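Local coordinates for radical SAM domain protein (Methanothrix thermoacetophila, PDB 6Y1X) that probably makes the carbide-containing NifB-co precursor of the nitrogenase iron-molybdenum cofactor, using radical S-adenosyl-L-methionine chemistry and iron-sulfur clusters, at residues 45-53 / 101-109. Sequence-based numbering, arbitrary orientation.
With SF4 (iron/sulfur cluster), chain C.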
loop_
_atom_site.group_PDB
_atom_site.type_symbol
_atom_site.label_atom_id
_atom_site.label_comp_id
_atom_site.label_asym_id
_atom_site.label_seq_id
_atom_site.Cartn_x
_atom_site.Cartn_y
_atom_site.Cartn_z
ATOM N N CYS A 45 -7.673 15.850 -0.923
ATOM C CA CYS A 45 -6.633 15.885 0.102
ATOM C C CYS A 45 -6.770 17.125 0.978
ATOM O O CYS A 45 -6.581 17.057 2.198
ATOM C CB CYS A 45 -5.253 15.833 -0.553
ATOM S SG CYS A 45 -3.890 15.523 0.592
ATOM N N HIS A 46 -7.101 18.265 0.373
ATOM C CA HIS A 46 -7.280 19.509 1.110
ATOM C C HIS A 46 -8.633 19.607 1.803
ATOM O O HIS A 46 -8.846 20.545 2.579
ATOM C CB HIS A 46 -7.107 20.713 0.179
ATOM C CG HIS A 46 -5.727 20.852 -0.387
ATOM N ND1 HIS A 46 -5.489 21.053 -1.729
ATOM C CD2 HIS A 46 -4.513 20.827 0.211
ATOM C CE1 HIS A 46 -4.186 21.141 -1.935
ATOM N NE2 HIS A 46 -3.572 21.007 -0.773
ATOM N N ALA A 47 -9.546 18.672 1.550
ATOM C CA ALA A 47 -10.914 18.772 2.046
ATOM C C ALA A 47 -11.294 17.666 3.014
ATOM O O ALA A 47 -11.959 17.936 4.014
ATOM C CB ALA A 47 -11.899 18.770 0.870
ATOM N N PHE A 48 -10.905 16.425 2.744
ATOM C CA PHE A 48 -11.402 15.280 3.489
ATOM C C PHE A 48 -10.250 14.582 4.203
ATOM O O PHE A 48 -9.085 14.692 3.809
ATOM C CB PHE A 48 -12.141 14.302 2.565
ATOM C CG PHE A 48 -13.214 14.952 1.739
ATOM C CD1 PHE A 48 -14.314 15.537 2.345
ATOM C CD2 PHE A 48 -13.118 14.986 0.358
ATOM C CE1 PHE A 48 -15.305 16.143 1.589
ATOM C CE2 PHE A 48 -14.100 15.587 -0.404
ATOM C CZ PHE A 48 -15.196 16.168 0.210
ATOM N N GLY A 49 -10.598 13.842 5.257
ATOM C CA GLY A 49 -9.636 13.145 6.076
ATOM C C GLY A 49 -9.762 11.631 5.969
ATOM O O GLY A 49 -10.754 11.077 5.492
ATOM N N ARG A 50 -8.719 10.965 6.447
ATOM C CA ARG A 50 -8.674 9.518 6.536
ATOM C C ARG A 50 -8.144 9.127 7.906
ATOM O O ARG A 50 -7.472 9.911 8.584
ATOM C CB ARG A 50 -7.775 8.911 5.454
ATOM C CG ARG A 50 -6.719 9.873 4.930
ATOM C CD ARG A 50 -5.354 9.211 4.798
ATOM N NE ARG A 50 -4.818 8.771 6.085
ATOM C CZ ARG A 50 -3.523 8.598 6.337
ATOM N NH1 ARG A 50 -2.621 8.838 5.393
ATOM N NH2 ARG A 50 -3.128 8.193 7.536
ATOM N N MET A 51 -8.451 7.900 8.318
ATOM C CA MET A 51 -7.902 7.354 9.551
ATOM C C MET A 51 -7.423 5.935 9.297
ATOM O O MET A 51 -8.035 5.192 8.525
ATOM C CB MET A 51 -8.928 7.399 10.698
ATOM C CG MET A 51 -10.253 6.720 10.413
ATOM S SD MET A 51 -11.373 6.847 11.827
ATOM C CE MET A 51 -10.456 5.977 13.093
ATOM N N HIS A 52 -6.326 5.572 9.952
ATOM C CA HIS A 52 -5.763 4.231 9.885
ATOM C C HIS A 52 -6.089 3.473 11.160
ATOM O O HIS A 52 -6.024 4.029 12.259
ATOM C CB HIS A 52 -4.246 4.286 9.696
ATOM C CG HIS A 52 -3.821 4.635 8.306
ATOM N ND1 HIS A 52 -2.497 4.694 7.925
ATOM C CD2 HIS A 52 -4.544 4.955 7.206
ATOM C CE1 HIS A 52 -2.423 5.031 6.651
ATOM N NE2 HIS A 52 -3.651 5.196 6.192
ATOM N N LEU A 53 -6.436 2.201 11.012
ATOM C CA LEU A 53 -6.670 1.355 12.174
ATOM C C LEU A 53 -5.530 0.359 12.280
ATOM O O LEU A 53 -5.435 -0.557 11.448
ATOM C CB LEU A 53 -8.010 0.631 12.059
ATOM C CG LEU A 53 -9.213 1.574 11.997
ATOM C CD1 LEU A 53 -10.493 0.793 11.752
ATOM C CD2 LEU A 53 -9.326 2.411 13.265
ATOM N N TYR A 101 -15.148 14.423 14.851
ATOM C CA TYR A 101 -14.860 14.987 13.542
ATOM C C TYR A 101 -15.851 14.437 12.538
ATOM O O TYR A 101 -16.302 13.295 12.636
ATOM C CB TYR A 101 -13.440 14.673 13.055
ATOM C CG TYR A 101 -12.328 15.000 14.032
ATOM C CD1 TYR A 101 -11.635 16.198 13.946
ATOM C CD2 TYR A 101 -11.971 14.104 15.028
ATOM C CE1 TYR A 101 -10.615 16.500 14.836
ATOM C CE2 TYR A 101 -10.960 14.394 15.915
ATOM C CZ TYR A 101 -10.287 15.595 15.817
ATOM O OH TYR A 101 -9.272 15.876 16.700
ATOM N N HIS A 102 -16.199 15.286 11.577
ATOM C CA HIS A 102 -17.060 14.888 10.489
ATOM C C HIS A 102 -16.406 14.902 9.113
ATOM O O HIS A 102 -17.050 14.466 8.153
ATOM C CB HIS A 102 -18.302 15.787 10.463
ATOM C CG HIS A 102 -19.367 15.368 11.429
ATOM N ND1 HIS A 102 -20.338 14.450 11.104
ATOM C CD2 HIS A 102 -19.632 15.758 12.698
ATOM C CE1 HIS A 102 -21.140 14.268 12.136
ATOM N NE2 HIS A 102 -20.736 15.052 13.117
ATOM N N TYR A 103 -15.167 15.377 8.981
ATOM C CA TYR A 103 -14.513 15.397 7.681
ATOM C C TYR A 103 -13.978 14.036 7.265
ATOM O O TYR A 103 -13.417 13.923 6.169
ATOM C CB TYR A 103 -13.349 16.396 7.676
ATOM C CG TYR A 103 -13.518 17.569 8.613
ATOM C CD1 TYR A 103 -13.097 17.490 9.935
ATOM C CD2 TYR A 103 -14.068 18.766 8.169
ATOM C CE1 TYR A 103 -13.235 18.565 10.792
ATOM C CE2 TYR A 103 -14.209 19.846 9.018
ATOM C CZ TYR A 103 -13.792 19.741 10.328
ATOM O OH TYR A 103 -13.928 20.811 11.182
ATOM N N ILE A 104 -14.119 13.015 8.103
ATOM C CA ILE A 104 -13.507 11.717 7.843
ATOM C C ILE A 104 -14.340 10.974 6.804
ATOM O O ILE A 104 -15.509 10.654 7.041
ATOM C CB ILE A 104 -13.377 10.899 9.136
ATOM C CG1 ILE A 104 -12.610 11.709 10.184
ATOM C CG2 ILE A 104 -12.686 9.573 8.857
ATOM C CD1 ILE A 104 -11.171 11.998 9.819
ATOM N N LYS A 105 -13.738 10.699 5.645
ATOM C CA LYS A 105 -14.412 9.975 4.574
ATOM C C LYS A 105 -13.906 8.554 4.384
ATOM O O LYS A 105 -14.630 7.732 3.814
ATOM C CB LYS A 105 -14.253 10.725 3.242
ATOM C CG LYS A 105 -14.941 12.082 3.172
ATOM C CD LYS A 105 -16.443 11.983 3.371
ATOM C CE LYS A 105 -17.088 13.362 3.298
ATOM N NZ LYS A 105 -18.492 13.364 3.798
ATOM N N VAL A 106 -12.699 8.245 4.856
ATOM C CA VAL A 106 -12.026 6.986 4.563
ATOM C C VAL A 106 -11.566 6.344 5.862
ATOM O O VAL A 106 -11.055 7.024 6.759
ATOM C CB VAL A 106 -10.826 7.188 3.612
ATOM C CG1 VAL A 106 -10.124 5.862 3.346
ATOM C CG2 VAL A 106 -11.279 7.822 2.308
ATOM N N VAL A 107 -11.735 5.029 5.952
ATOM C CA VAL A 107 -11.158 4.219 7.015
ATOM C C VAL A 107 -10.322 3.130 6.362
ATOM O O VAL A 107 -10.785 2.452 5.437
ATOM C CB VAL A 107 -12.250 3.614 7.916
ATOM C CG1 VAL A 107 -11.666 2.570 8.839
ATOM C CG2 VAL A 107 -12.921 4.708 8.722
ATOM N N ALA A 108 -9.095 2.956 6.840
ATOM C CA ALA A 108 -8.155 2.084 6.159
ATOM C C ALA A 108 -7.386 1.263 7.176
ATOM O O ALA A 108 -7.250 1.637 8.345
ATOM C CB ALA A 108 -7.172 2.877 5.288
ATOM N N VAL A 109 -6.890 0.124 6.712
ATOM C CA VAL A 109 -5.901 -0.652 7.438
ATOM C C VAL A 109 -4.639 -0.656 6.590
ATOM O O VAL A 109 -4.674 -1.051 5.416
ATOM C CB VAL A 109 -6.389 -2.080 7.732
ATOM C CG1 VAL A 109 -5.303 -2.880 8.461
ATOM C CG2 VAL A 109 -7.682 -2.046 8.542
HETATM FE FE1 SF4 C . -2.987 4.339 1.747
HETATM FE FE2 SF4 C . -4.571 6.548 1.896
HETATM FE FE3 SF4 C . -4.267 4.910 4.047
HETATM FE FE4 SF4 C . -5.715 4.060 1.864
HETATM S S1 SF4 C . -6.248 5.793 3.280
HETATM S S2 SF4 C . -4.160 2.842 3.041
HETATM S S3 SF4 C . -4.508 5.033 0.165
HETATM S S4 SF4 C . -2.624 6.189 3.068
#
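Strand 49-52, at one edge of the parallel sheet of the radical SAM domain, pairs with strand 104-109, one face of the pair turned to a [4Fe-4S] cluster. Parallel pairing follows from the alternating bonds: Val106 O accepts from Met51 N, Met51 O from Ala108 N at 3.0 Å, and Ala108 O from Leu53 N at 2.8 Å. Upstream, Gly49 N donates to Tyr103 O with an N-H...O angle of 169°. Gly49 O then receives Lys105 N at 3.0 Å and, weakly, Val106 N; these two donors mark a beta bulge, since Gly49 pairs with Ile104 but Arg50 already with Val106.

The sheet belongs to the TIM-barrel-like core of the superfamily, and its two faces do different work. On one, His52 NE2 binds iron FE3 at 2.2 Å, while Ala108 CB and Val106 CG1 both approach sulfide S1. Bent at chi2 and chi3, the Arg50 chain brings its guanidinium against the imidazole, NH2 lying 3.3 Å above the ring and over its centre, and NH1 near sulfide S4; this cover probably restricts rotation of the ligand ring. Cys39, Glu75 and Cys138 complete the cluster's protein ligands. On the other face, Met51 CG lies between its backbone N and carbonyl carbon (chi1 55°), which sets it alongside Val107 CG2 at 3.7 Å, with Ile104 CG2 also near; Val94 and Val97 of helix 87-100 pack against Met51.

Where the strands begin, Phe48 and Lys105 cross obliquely, the lysine's CG 3.6 Å from Phe48 CD1 and its CE touching CD1 and CE1. Replacing Phe48 with alanine would take away the ring and is likely to leave the aliphatic part of Lys105 freer to turn.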